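Concanavalin B (Canavalia ensiformis, PDB 6CAF) may act as a carbohydrate-binding protein of the seed, built on the glycosyl hydrolase family 18 chitinase fold. Local coordinates at residues R45-T50 with K54-S59; E96-R99 with K103-L106; E195-A200 with R204-I209; K238-Y241 with N246-L249. All coordinates share one frame; numbering follows the deposited sequence. Where two conformers were deposited one is given.

Overall arrangement
All four contacts are buried; each ties a helix, or the turn at its end, to the strand that follows or its approach, in the parallel barrel of family 18 glycosyl hydrolases. Contacts 1 and 2 belong to successive beta-alpha-beta units, centres about 7 Å apart, joined by the Cys-48 to Cys-97 disulfide and the pairing of strands 55-64 and 103-109. Contacts 3 and 4 form a like pair, centres about 9 Å apart, where strand 208-212 runs beside 247-252. Contact 1 lies across the chain's centre from both. A valine meets a half-cystine in contacts 1 and 2, an aromatic ring meets alanine and leucine in contact 3, and contact 4 adds a buried asparagine amide.

Contact 1 (R45-T50 with K54-S59)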
loop_
_atom_site.group_PDB
_atom_site.type_symbol
_atom_site.label_atom_id
_atom_site.label_comp_id
_atom_site.label_asym_id
_atom_site.label_seq_id
_atom_site.Cartn_x
_atom_site.Cartn_y
_atom_site.Cartn_z
ATOM N N ARG A 45 -1.949 -17.116 -1.736
ATOM C CA ARG A 45 -2.757 -17.698 -2.800
ATOM C C ARG A 45 -4.244 -17.449 -2.580
ATOM O O ARG A 45 -4.967 -17.079 -3.518
ATOM C CB ARG A 45 -2.560 -19.206 -2.828
ATOM C CG ARG A 45 -3.467 -19.885 -3.830
ATOM C CD ARG A 45 -3.645 -21.372 -3.543
ATOM N NE ARG A 45 -4.453 -21.598 -2.359
ATOM C CZ ARG A 45 -4.606 -22.767 -1.767
ATOM N NH1 ARG A 45 -4.001 -23.809 -2.245
ATOM N NH2 ARG A 45 -5.370 -22.888 -0.715
ATOM N N ASP A 46 -4.725 -17.736 -1.374
ATOM C CA ASP A 46 -6.165 -17.624 -1.097
ATOM C C ASP A 46 -6.597 -16.196 -1.238
ATOM O O ASP A 46 -7.684 -15.920 -1.714
ATOM C CB ASP A 46 -6.520 -18.119 0.319
ATOM C CG ASP A 46 -6.354 -19.573 0.496
ATOM O OD1 ASP A 46 -6.288 -20.338 -0.498
ATOM O OD2 ASP A 46 -6.244 -19.989 1.668
ATOM N N THR A 47 -5.739 -15.278 -0.801
ATOM C CA THR A 47 -6.015 -13.858 -0.907
ATOM C C THR A 47 -6.252 -13.493 -2.373
ATOM O O THR A 47 -7.262 -12.881 -2.725
ATOM C CB THR A 47 -4.849 -13.083 -0.283
ATOM O OG1 THR A 47 -4.827 -13.383 1.113
ATOM C CG2 THR A 47 -4.999 -11.601 -0.438
ATOM N N CYS A 48 -5.303 -13.850 -3.232
ATOM C CA CYS A 48 -5.426 -13.506 -4.640
ATOM C C CYS A 48 -6.631 -14.159 -5.299
ATOM O O CYS A 48 -7.337 -13.535 -6.094
ATOM C CB CYS A 48 -4.136 -13.920 -5.369
ATOM S SG CYS A 48 -2.746 -12.872 -4.889
ATOM N N LYS A 49 -6.845 -15.418 -4.971
ATOM C CA LYS A 49 -7.887 -16.183 -5.657
ATOM C C LYS A 49 -9.303 -15.776 -5.284
ATOM O O LYS A 49 -10.250 -16.218 -5.933
ATOM C CB LYS A 49 -7.719 -17.690 -5.448
ATOM C CG LYS A 49 -6.571 -18.237 -6.248
ATOM C CD LYS A 49 -6.379 -19.719 -6.121
ATOM C CE LYS A 49 -5.191 -20.161 -6.933
ATOM N NZ LYS A 49 -5.635 -20.287 -8.331
ATOM N N THR A 50 -9.464 -14.930 -4.265
ATOM C CA THR A 50 -10.776 -14.378 -4.008
ATOM C C THR A 50 -11.321 -13.556 -5.166
ATOM O O THR A 50 -12.534 -13.382 -5.294
ATOM C CB THR A 50 -10.812 -13.425 -2.802
ATOM O OG1 THR A 50 -9.997 -12.270 -3.052
ATOM C CG2 THR A 50 -10.398 -14.085 -1.525
ATOM N N LYS A 54 -7.280 -6.053 -6.632
ATOM C CA LYS A 54 -6.404 -5.734 -7.739
ATOM C C LYS A 54 -4.933 -5.612 -7.368
ATOM O O LYS A 54 -4.080 -5.787 -8.224
ATOM C CB LYS A 54 -6.850 -4.444 -8.420
ATOM C CG LYS A 54 -6.158 -4.094 -9.723
ATOM C CD LYS A 54 -7.001 -4.262 -10.961
ATOM C CE LYS A 54 -6.206 -3.780 -12.172
ATOM N NZ LYS A 54 -5.318 -2.630 -11.827
ATOM N N ILE A 55 -4.676 -5.307 -6.108
ATOM C CA ILE A 55 -3.337 -5.077 -5.590
ATOM C C ILE A 55 -3.228 -5.780 -4.234
ATOM O O ILE A 55 -4.106 -5.622 -3.394
ATOM C CB ILE A 55 -3.066 -3.570 -5.415
ATOM C CG1 ILE A 55 -3.083 -2.847 -6.761
ATOM C CG2 ILE A 55 -1.783 -3.356 -4.646
ATOM C CD1 ILE A 55 -3.116 -1.341 -6.644
ATOM N N VAL A 56 -2.122 -6.493 -4.044
ATOM C CA VAL A 56 -1.774 -7.028 -2.737
ATOM C C VAL A 56 -0.407 -6.470 -2.363
ATOM O O VAL A 56 0.562 -6.584 -3.128
ATOM C CB VAL A 56 -1.748 -8.569 -2.741
ATOM C CG1 VAL A 56 -1.304 -9.112 -1.404
ATOM C CG2 VAL A 56 -3.107 -9.104 -3.106
ATOM N N PHE A 57 -0.334 -5.883 -1.177
ATOM C CA PHE A 57 0.919 -5.396 -0.611
ATOM C C PHE A 57 1.502 -6.470 0.305
ATOM O O PHE A 57 0.914 -6.775 1.356
ATOM C CB PHE A 57 0.707 -4.157 0.263
ATOM C CG PHE A 57 0.039 -2.996 -0.403
ATOM C CD1 PHE A 57 0.604 -2.357 -1.489
ATOM C CD2 PHE A 57 -1.137 -2.495 0.114
ATOM C CE1 PHE A 57 -0.000 -1.248 -2.029
ATOM C CE2 PHE A 57 -1.720 -1.372 -0.417
ATOM C CZ PHE A 57 -1.172 -0.753 -1.510
ATOM N N ILE A 58 2.642 -7.060 -0.064
ATOM C CA ILE A 58 3.359 -7.967 0.830
ATOM C C ILE A 58 4.062 -7.114 1.879
ATOM O O ILE A 58 4.903 -6.257 1.536
ATOM C CB ILE A 58 4.362 -8.852 0.076
ATOM C CG1 ILE A 58 3.607 -9.763 -0.907
ATOM C CG2 ILE A 58 5.190 -9.643 1.044
ATOM C CD1 ILE A 58 4.484 -10.629 -1.761
ATOM N N SER A 59 3.681 -7.330 3.138
ATOM C CA SER A 59 3.917 -6.359 4.196
ATOM C C SER A 59 4.599 -6.999 5.397
ATOM O O SER A 59 4.006 -7.893 6.000
ATOM C CB SER A 59 2.565 -5.791 4.609
ATOM O OG SER A 59 1.898 -5.209 3.478
#
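Val-56 reaches the helix with a single methyl group, CG2, which lies 4.1 Å from Thr-47 CG2 and 4.2 Å from Cys-48 SG. This is the close part of the contact: three buried side chains, with the threonine and valine crossing at a slant. The rotation of Thr-47 divides its two branches, since CG2 stands anti to the backbone N and is offered to the valine, while OG1 lies beside that N (chi1 -65°) and is bonded to Leu-43 O and to Arg-292. A threonine suits a buried place that needs one apolar and one polar branch. Cys-48 fits for another reason: its sulfur is tied to Cys-97 and is compact and apolar enough to rest against a methyl. Helix 44-49 thus packs on strand 55-64, the second strand of the beta-alpha-beta unit that begins with strand 31-36 in this TIM barrel. A beta-branched valine is at home in the strand and presents its methyl to the helix without a long side chain. The solvent side is polar instead. Arg-45 and Asp-46 are partly exposed, and the arginine holds the acid side-on, NE at 2.9 Å and NH2 at 2.7 Å from the one oxygen OD1, which takes the NH2 bond on its syn lone pair; Lys-49 is exposed to solvent. Just after the helix, Thr-50 OG1 donates to Thr-47 O at 2.8 Å.

Contact 2 (E96-R99 with K103-L106); sequences ECQR and KVFL
Cys-97 CB sits 3.7 Å from Val-104 CG2, and this carbon-to-carbon touch is the closest between helix segment 96-99 and strand segment 103-106. The same valine methyl also meets the stem of Gln-98, whose CG is 4.2 Å away, the two side chains crossing at about a right angle. One branch of Val-104 therefore serves two successive helix residues. Small bulk suits Cys-97 here, for it brings its CB toward the strand and lets the backbone come near. Its sulfur, turned anti to its own carbonyl carbon (chi1 -71°), leads away from the valine to the disulfide with Cys-48, a covalent tie that fixes the cysteine's place. Gln-98 divides its labour along its length: the methylene CG packs on the valine, and the amide beyond it, carried by an extended chain, gives NE2 to Asp-149 OD2 and Ala-147 O. Asp-149 OD2 also accepts the backbone N of Val-104, so this carboxylate probably helps to position both partners of the glutamine-valine touch. A glutamine suits the spot because it has an apolar stem long enough to carry its amide to the acid. Farther out, Val-104 leans on Ile-58 and Leu-148, Cys-97 touches Leu-44 of helix 44-49, and the whole contact closes the beta-alpha-beta unit of strand 55-64, helix 91-99 and strand 103-109, with strand 103-109 paired between strands 55-64 and 150-154.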
loop_
_atom_site.group_PDB
_atom_site.type_symbol
_atom_site.label_atom_id
_atom_site.label_comp_id
_atom_site.label_asym_id
_atom_site.label_seq_id
_atom_site.Cartn_x
_atom_site.Cartn_y
_atom_site.Cartn_z
ATOM N N GLU A 96 1.502 -16.881 -9.568
ATOM C CA GLU A 96 0.098 -17.205 -9.897
ATOM C C GLU A 96 -0.814 -16.014 -9.673
ATOM O O GLU A 96 -1.723 -15.768 -10.479
ATOM C CB GLU A 96 -0.484 -18.466 -9.207
ATOM C CG GLU A 96 -0.288 -18.664 -7.703
ATOM C CD GLU A 96 -0.635 -20.096 -7.257
ATOM O OE1 GLU A 96 -0.794 -20.950 -8.157
ATOM O OE2 GLU A 96 -0.755 -20.396 -6.029
ATOM N N CYS A 97 -0.563 -15.256 -8.610
ATOM C CA CYS A 97 -1.301 -14.004 -8.417
ATOM C C CYS A 97 -1.188 -13.137 -9.651
ATOM O O CYS A 97 -2.182 -12.577 -10.143
ATOM C CB CYS A 97 -0.740 -13.236 -7.210
ATOM S SG CYS A 97 -1.086 -13.940 -5.581
ATOM N N GLN A 98 0.040 -12.946 -10.106
ATOM C CA GLN A 98 0.271 -12.065 -11.234
ATOM C C GLN A 98 -0.386 -12.565 -12.524
ATOM O O GLN A 98 -0.920 -11.786 -13.315
ATOM C CB GLN A 98 1.773 -11.867 -11.437
ATOM C CG GLN A 98 2.423 -11.110 -10.296
ATOM C CD GLN A 98 3.917 -11.003 -10.464
ATOM O OE1 GLN A 98 4.601 -11.998 -10.738
ATOM N NE2 GLN A 98 4.436 -9.813 -10.271
ATOM N N ARG A 99 -0.347 -13.870 -12.724
ATOM C CA ARG A 99 -0.951 -14.474 -13.904
ATOM C C ARG A 99 -2.463 -14.250 -13.934
ATOM O O ARG A 99 -3.044 -14.169 -15.002
ATOM C CB ARG A 99 -0.609 -15.978 -13.943
ATOM C CG ARG A 99 -1.021 -16.763 -15.167
ATOM C CD ARG A 99 -0.351 -18.139 -15.100
ATOM N NE ARG A 99 1.051 -18.069 -14.645
ATOM C CZ ARG A 99 1.517 -18.644 -13.518
ATOM N NH1 ARG A 99 0.695 -19.346 -12.704
ATOM N NH2 ARG A 99 2.813 -18.529 -13.202
ATOM N N LYS A 103 -1.807 -7.322 -9.029
ATOM C CA LYS A 103 -0.499 -6.705 -8.879
ATOM C C LYS A 103 0.012 -6.976 -7.473
ATOM O O LYS A 103 -0.706 -6.740 -6.517
ATOM C CB LYS A 103 -0.599 -5.216 -9.128
ATOM C CG LYS A 103 -0.991 -4.848 -10.530
ATOM C CD LYS A 103 -0.968 -3.360 -10.739
ATOM C CE LYS A 103 -1.377 -2.994 -12.154
ATOM N NZ LYS A 103 -2.845 -2.993 -12.226
ATOM N N VAL A 104 1.241 -7.464 -7.359
ATOM C CA VAL A 104 1.811 -7.773 -6.069
ATOM C C VAL A 104 2.953 -6.788 -5.833
ATOM O O VAL A 104 3.913 -6.716 -6.610
ATOM C CB VAL A 104 2.318 -9.214 -6.031
ATOM C CG1 VAL A 104 2.927 -9.554 -4.690
ATOM C CG2 VAL A 104 1.211 -10.199 -6.387
ATOM N N PHE A 105 2.818 -6.015 -4.769
ATOM C CA PHE A 105 3.813 -5.028 -4.403
ATOM C C PHE A 105 4.568 -5.513 -3.169
ATOM O O PHE A 105 4.017 -6.273 -2.369
ATOM C CB PHE A 105 3.139 -3.713 -4.008
ATOM C CG PHE A 105 2.637 -2.833 -5.118
ATOM C CD1 PHE A 105 1.865 -3.257 -6.124
ATOM C CD2 PHE A 105 2.935 -1.499 -5.084
ATOM C CE1 PHE A 105 1.376 -2.393 -7.077
ATOM C CE2 PHE A 105 2.456 -0.626 -6.033
ATOM C CZ PHE A 105 1.629 -1.076 -7.019
ATOM N N LEU A 106 5.803 -5.025 -2.996
ATOM C CA LEU A 106 6.462 -5.094 -1.704
ATOM C C LEU A 106 6.251 -3.792 -0.957
ATOM O O LEU A 106 6.548 -2.724 -1.494
ATOM C CB LEU A 106 7.969 -5.349 -1.858
ATOM C CG LEU A 106 8.732 -5.472 -0.554
ATOM C CD1 LEU A 106 8.339 -6.697 0.237
ATOM C CD2 LEU A 106 10.223 -5.450 -0.832
#

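Contact 3 (E195-A200 with R204-I209)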
loop_
_atom_site.group_PDB
_atom_site.type_symbol
_atom_site.label_atom_id
_atom_site.label_comp_id
_atom_site.label_asym_id
_atom_site.label_seq_id
_atom_site.Cartn_x
_atom_site.Cartn_y
_atom_site.Cartn_z
ATOM N N GLU A 195 4.108 14.187 7.551
ATOM C CA GLU A 195 5.391 14.466 8.223
ATOM C C GLU A 195 6.572 13.728 7.627
ATOM O O GLU A 195 7.701 14.214 7.685
ATOM C CB GLU A 195 5.282 14.100 9.714
ATOM C CG GLU A 195 6.577 13.687 10.416
ATOM C CD GLU A 195 6.434 13.559 11.931
ATOM O OE1 GLU A 195 5.376 13.062 12.403
ATOM O OE2 GLU A 195 7.392 13.961 12.653
ATOM N N TYR A 196 6.325 12.553 7.066
ATOM C CA TYR A 196 7.404 11.730 6.556
ATOM C C TYR A 196 7.528 11.708 5.051
ATOM O O TYR A 196 8.636 11.612 4.521
ATOM C CB TYR A 196 7.281 10.297 7.082
ATOM C CG TYR A 196 7.251 10.232 8.561
ATOM C CD1 TYR A 196 8.346 10.632 9.303
ATOM C CD2 TYR A 196 6.142 9.735 9.235
ATOM C CE1 TYR A 196 8.329 10.587 10.690
ATOM C CE2 TYR A 196 6.106 9.681 10.618
ATOM C CZ TYR A 196 7.211 10.103 11.339
ATOM O OH TYR A 196 7.216 10.024 12.704
ATOM N N LEU A 197 6.383 11.778 4.363
ATOM C CA LEU A 197 6.342 11.545 2.942
ATOM C C LEU A 197 6.087 12.789 2.112
ATOM O O LEU A 197 6.037 12.678 0.885
ATOM C CB LEU A 197 5.286 10.484 2.625
ATOM C CG LEU A 197 5.685 9.048 2.964
ATOM C CD1 LEU A 197 4.458 8.147 2.962
ATOM C CD2 LEU A 197 6.740 8.571 1.992
ATOM N N ASP A 198 5.931 13.971 2.704
ATOM C CA ASP A 198 5.591 15.116 1.871
ATOM C C ASP A 198 6.622 15.388 0.781
ATOM O O ASP A 198 6.262 15.616 -0.371
ATOM C CB ASP A 198 5.321 16.388 2.652
ATOM C CG ASP A 198 4.605 17.454 1.800
ATOM O OD1 ASP A 198 3.555 17.157 1.210
ATOM O OD2 ASP A 198 5.121 18.576 1.719
ATOM N N ASN A 199 7.908 15.409 1.137
ATOM C CA ASN A 199 8.911 15.693 0.103
ATOM C C ASN A 199 8.858 14.632 -0.999
ATOM O O ASN A 199 8.954 14.953 -2.194
ATOM C CB ASN A 199 10.318 15.770 0.673
ATOM C CG ASN A 199 10.577 17.040 1.400
ATOM O OD1 ASN A 199 9.886 18.024 1.246
ATOM N ND2 ASN A 199 11.655 17.041 2.139
ATOM N N ALA A 200 8.727 13.364 -0.613
ATOM C CA ALA A 200 8.612 12.330 -1.637
ATOM C C ALA A 200 7.382 12.561 -2.520
ATOM O O ALA A 200 7.457 12.450 -3.753
ATOM C CB ALA A 200 8.588 10.959 -0.987
ATOM N N ARG A 204 6.238 14.056 -7.423
ATOM C CA ARG A 204 5.290 13.591 -8.439
ATOM C C ARG A 204 5.641 12.241 -9.036
ATOM O O ARG A 204 5.032 11.835 -10.036
ATOM C CB ARG A 204 5.055 14.647 -9.528
ATOM C CG ARG A 204 4.768 16.003 -8.932
ATOM C CD ARG A 204 4.413 17.042 -9.974
ATOM N NE ARG A 204 4.185 18.326 -9.311
ATOM C CZ ARG A 204 3.838 19.443 -9.905
ATOM N NH1 ARG A 204 3.602 19.458 -11.189
ATOM N NH2 ARG A 204 3.749 20.548 -9.191
ATOM N N HIS A 205 6.555 11.498 -8.401
ATOM C CA HIS A 205 6.942 10.208 -8.952
ATOM C C HIS A 205 6.060 9.062 -8.546
ATOM O O HIS A 205 6.103 8.030 -9.200
ATOM C CB HIS A 205 8.355 9.766 -8.556
ATOM C CG HIS A 205 9.448 10.631 -9.021
ATOM N ND1 HIS A 205 9.442 11.236 -10.239
ATOM C CD2 HIS A 205 10.618 10.974 -8.430
ATOM C CE1 HIS A 205 10.550 11.928 -10.393
ATOM N NE2 HIS A 205 11.314 11.737 -9.331
ATOM N N PHE A 206 5.257 9.209 -7.492
ATOM C CA PHE A 206 4.381 8.120 -7.135
ATOM C C PHE A 206 3.267 7.959 -8.164
ATOM O O PHE A 206 2.610 8.919 -8.553
ATOM C CB PHE A 206 3.750 8.285 -5.757
ATOM C CG PHE A 206 4.706 8.158 -4.600
ATOM C CD1 PHE A 206 5.353 6.963 -4.354
ATOM C CD2 PHE A 206 4.935 9.219 -3.737
ATOM C CE1 PHE A 206 6.190 6.821 -3.270
ATOM C CE2 PHE A 206 5.788 9.073 -2.658
ATOM C CZ PHE A 206 6.402 7.875 -2.418
ATOM N N ASP A 207 3.037 6.712 -8.548
ATOM C CA ASP A 207 1.875 6.356 -9.342
ATOM C C ASP A 207 0.566 6.423 -8.567
ATOM O O ASP A 207 -0.468 6.828 -9.120
ATOM C CB ASP A 207 2.047 4.956 -9.944
ATOM C CG ASP A 207 3.238 4.870 -10.879
ATOM O OD1 ASP A 207 3.043 5.332 -12.028
ATOM O OD2 ASP A 207 4.284 4.355 -10.449
ATOM N N TYR A 208 0.609 5.986 -7.311
ATOM C CA TYR A 208 -0.588 5.874 -6.505
ATOM C C TYR A 208 -0.308 6.385 -5.103
ATOM O O TYR A 208 0.773 6.119 -4.550
ATOM C CB TYR A 208 -1.021 4.428 -6.347
ATOM C CG TYR A 208 -1.349 3.664 -7.579
ATOM C CD1 TYR A 208 -2.082 4.215 -8.598
ATOM C CD2 TYR A 208 -1.018 2.314 -7.656
ATOM C CE1 TYR A 208 -2.429 3.459 -9.727
ATOM C CE2 TYR A 208 -1.401 1.528 -8.729
ATOM C CZ TYR A 208 -2.074 2.114 -9.795
ATOM O OH TYR A 208 -2.427 1.294 -10.854
ATOM N N ILE A 209 -1.308 7.047 -4.526
ATOM C CA ILE A 209 -1.244 7.489 -3.146
ATOM C C ILE A 209 -2.439 6.897 -2.408
ATOM O O ILE A 209 -3.591 7.111 -2.795
ATOM C CB ILE A 209 -1.302 9.028 -3.046
ATOM C CG1 ILE A 209 -0.211 9.687 -3.892
ATOM C CG2 ILE A 209 -1.257 9.476 -1.607
ATOM C CD1 ILE A 209 1.174 9.451 -3.396
#
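A beta-alpha-beta unit of the TIM barrel, made of strand 183-186, helix 198-202 and strand 208-212, is closed where Phe-206, just ahead of the last strand, packs against Ala-200 and Leu-197. The helix is short, and its first turn together with the residue before it supplies the apolar surface. Ring atoms CE2 and CZ of Phe-206 carry the contact: CE2 lies 3.8 Å from Ala-200 CB, and CZ lies 4.0 Å from that same methyl. The methyl approaches the ring obliquely, as does the leucine, whose CD2 is 4.5 Å from CZ in a more distant touch. The backbone of Ala-200 takes part too, its carbonyl carbon being 3.8 Å from CE2. Phe-206 directs its side chain toward the helix, with CG anti to its own carbonyl carbon (chi1 -69°), and this rotation carries the ring up to Ala-200. Alanine suits the helix position because its single methyl lets a broad ring come close to the backbone, whereas the longer leucine can reach the ring from farther back. Around them Phe-206 also touches Leu-168 and Ala-186 and meets Phe-153 edge-to-face. Replacing Phe-206 by an alanine would probably open a gap beside Ala-200 and deprive Leu-197 and Phe-153 of their shared aromatic partner. Between the two segments the side chains meet through carbon alone, which implies cohesion by dispersion and the exclusion of water, with closeness of fit mattering more than any directional bond.

Contact 4 (K238-Y241 with N246-L249)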
loop_
_atom_site.group_PDB
_atom_site.type_symbol
_atom_site.label_atom_id
_atom_site.label_comp_id
_atom_site.label_asym_id
_atom_site.label_seq_id
_atom_site.Cartn_x
_atom_site.Cartn_y
_atom_site.Cartn_z
ATOM N N LYS A 238 -5.473 18.453 -3.976
ATOM C CA LYS A 238 -4.624 19.613 -4.311
ATOM C C LYS A 238 -3.140 19.338 -4.114
ATOM O O LYS A 238 -2.300 19.923 -4.809
ATOM C CB LYS A 238 -4.989 20.802 -3.468
ATOM C CG LYS A 238 -6.431 21.174 -3.568
ATOM C CD LYS A 238 -6.895 21.235 -4.995
ATOM C CE LYS A 238 -8.289 21.816 -5.025
ATOM N NZ LYS A 238 -8.844 21.873 -6.404
ATOM N N SER A 239 -2.797 18.611 -3.303
ATOM C CA SER A 239 -1.422 18.240 -2.801
ATOM C C SER A 239 -0.799 17.220 -3.869
ATOM O O SER A 239 0.421 17.191 -4.037
ATOM C CB SER A 239 -1.502 17.598 -1.395
ATOM O OG SER A 239 -1.284 18.516 -0.325
ATOM N N VAL A 240 -1.533 16.359 -4.398
ATOM C CA VAL A 240 -0.981 15.301 -5.215
ATOM C C VAL A 240 -1.141 15.631 -6.688
ATOM O O VAL A 240 -2.266 15.768 -7.205
ATOM C CB VAL A 240 -1.659 13.943 -4.928
ATOM C CG1 VAL A 240 -1.183 12.880 -5.925
ATOM C CG2 VAL A 240 -1.415 13.524 -3.494
ATOM N N TYR A 241 0.006 15.774 -7.347
ATOM C CA TYR A 241 0.086 15.898 -8.776
ATOM C C TYR A 241 0.737 14.632 -9.308
ATOM O O TYR A 241 1.541 14.017 -8.600
ATOM C CB TYR A 241 0.985 17.075 -9.159
ATOM C CG TYR A 241 0.523 18.432 -8.688
ATOM C CD1 TYR A 241 0.815 18.887 -7.398
ATOM C CD2 TYR A 241 -0.078 19.332 -9.550
ATOM C CE1 TYR A 241 0.409 20.151 -6.957
ATOM C CE2 TYR A 241 -0.458 20.615 -9.128
ATOM C CZ TYR A 241 -0.206 21.013 -7.837
ATOM O OH TYR A 241 -0.609 22.254 -7.415
ATOM N N ASN A 246 -5.337 8.631 -9.257
ATOM C CA ASN A 246 -4.193 8.135 -8.514
ATOM C C ASN A 246 -4.372 8.158 -7.003
ATOM O O ASN A 246 -3.408 7.864 -6.309
ATOM C CB ASN A 246 -2.914 8.865 -8.917
ATOM C CG ASN A 246 -2.988 10.372 -8.761
ATOM O OD1 ASN A 246 -3.886 10.916 -8.127
ATOM N ND2 ASN A 246 -1.993 11.067 -9.352
ATOM N N LEU A 247 -5.586 8.464 -6.531
ATOM C CA LEU A 247 -5.849 8.579 -5.105
ATOM C C LEU A 247 -6.760 7.464 -4.630
ATOM O O LEU A 247 -7.812 7.198 -5.215
ATOM C CB LEU A 247 -6.474 9.905 -4.750
ATOM C CG LEU A 247 -5.702 11.150 -5.037
ATOM C CD1 LEU A 247 -6.489 12.357 -4.542
ATOM C CD2 LEU A 247 -4.355 11.076 -4.393
ATOM N N PHE A 248 -6.326 6.827 -3.551
ATOM C CA PHE A 248 -7.091 5.787 -2.922
ATOM C C PHE A 248 -7.346 6.150 -1.471
ATOM O O PHE A 248 -6.504 6.817 -0.850
ATOM C CB PHE A 248 -6.325 4.472 -2.887
ATOM C CG PHE A 248 -6.035 3.846 -4.210
ATOM C CD1 PHE A 248 -5.049 4.354 -5.034
ATOM C CD2 PHE A 248 -6.696 2.674 -4.598
ATOM C CE1 PHE A 248 -4.727 3.725 -6.218
ATOM C CE2 PHE A 248 -6.392 2.058 -5.803
ATOM C CZ PHE A 248 -5.379 2.581 -6.593
ATOM N N LEU A 249 -8.465 5.672 -0.926
ATOM C CA LEU A 249 -8.679 5.733 0.519
ATOM C C LEU A 249 -8.186 4.448 1.147
ATOM O O LEU A 249 -8.708 3.362 0.839
ATOM C CB LEU A 249 -10.152 5.876 0.889
ATOM C CG LEU A 249 -10.858 7.108 0.366
ATOM C CD1 LEU A 249 -11.479 6.820 -0.999
ATOM C CD2 LEU A 249 -11.969 7.506 1.326
#
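Leu-247 CD2 packs against the isopropyl group of Val-240, 3.9 Å from CG2 and 4.0 Å from both CG1 and CB, so one leucine methyl covers the fork of the valine. The leucine and valine lie alongside, pointing opposite ways. The first bond of the Leu-247 side chain does not point at the valine, and the longer leucine brings its end there. A second kind of contact sets an apolar methyl against a flat amide: Val-240 CG1 lies 4.0 Å from both Asn-246 ND2 and OD1, the valine and asparagine meeting head-on from the two segments. This CG1 stands anti to the backbone N of Val-240 (chi1 173°), where it reaches leucine and amide together. Helix 227-239 has just ended here, the chain turning out of the helix at Val-240, and the contact joins this exit to strand 247-252 in a beta-alpha-beta unit of the TIM barrel whose first strand is 208-212. Ile-209 of that strand touches both Val-240 and Leu-247. Hydrogen bonds hold the same amide atoms. Asn-246 OD1 accepts from Arg-283 NH2, while ND2 donates to Pro-242 O, so both amide atoms have partners and the group is likely to be held against turning. Asparagine suits this place because it offers an acceptor and a donor on one short stem. Arg-283 NH2 also bonds Val-240 O, linking the two sides of the contact through a single guanidinium nitrogen.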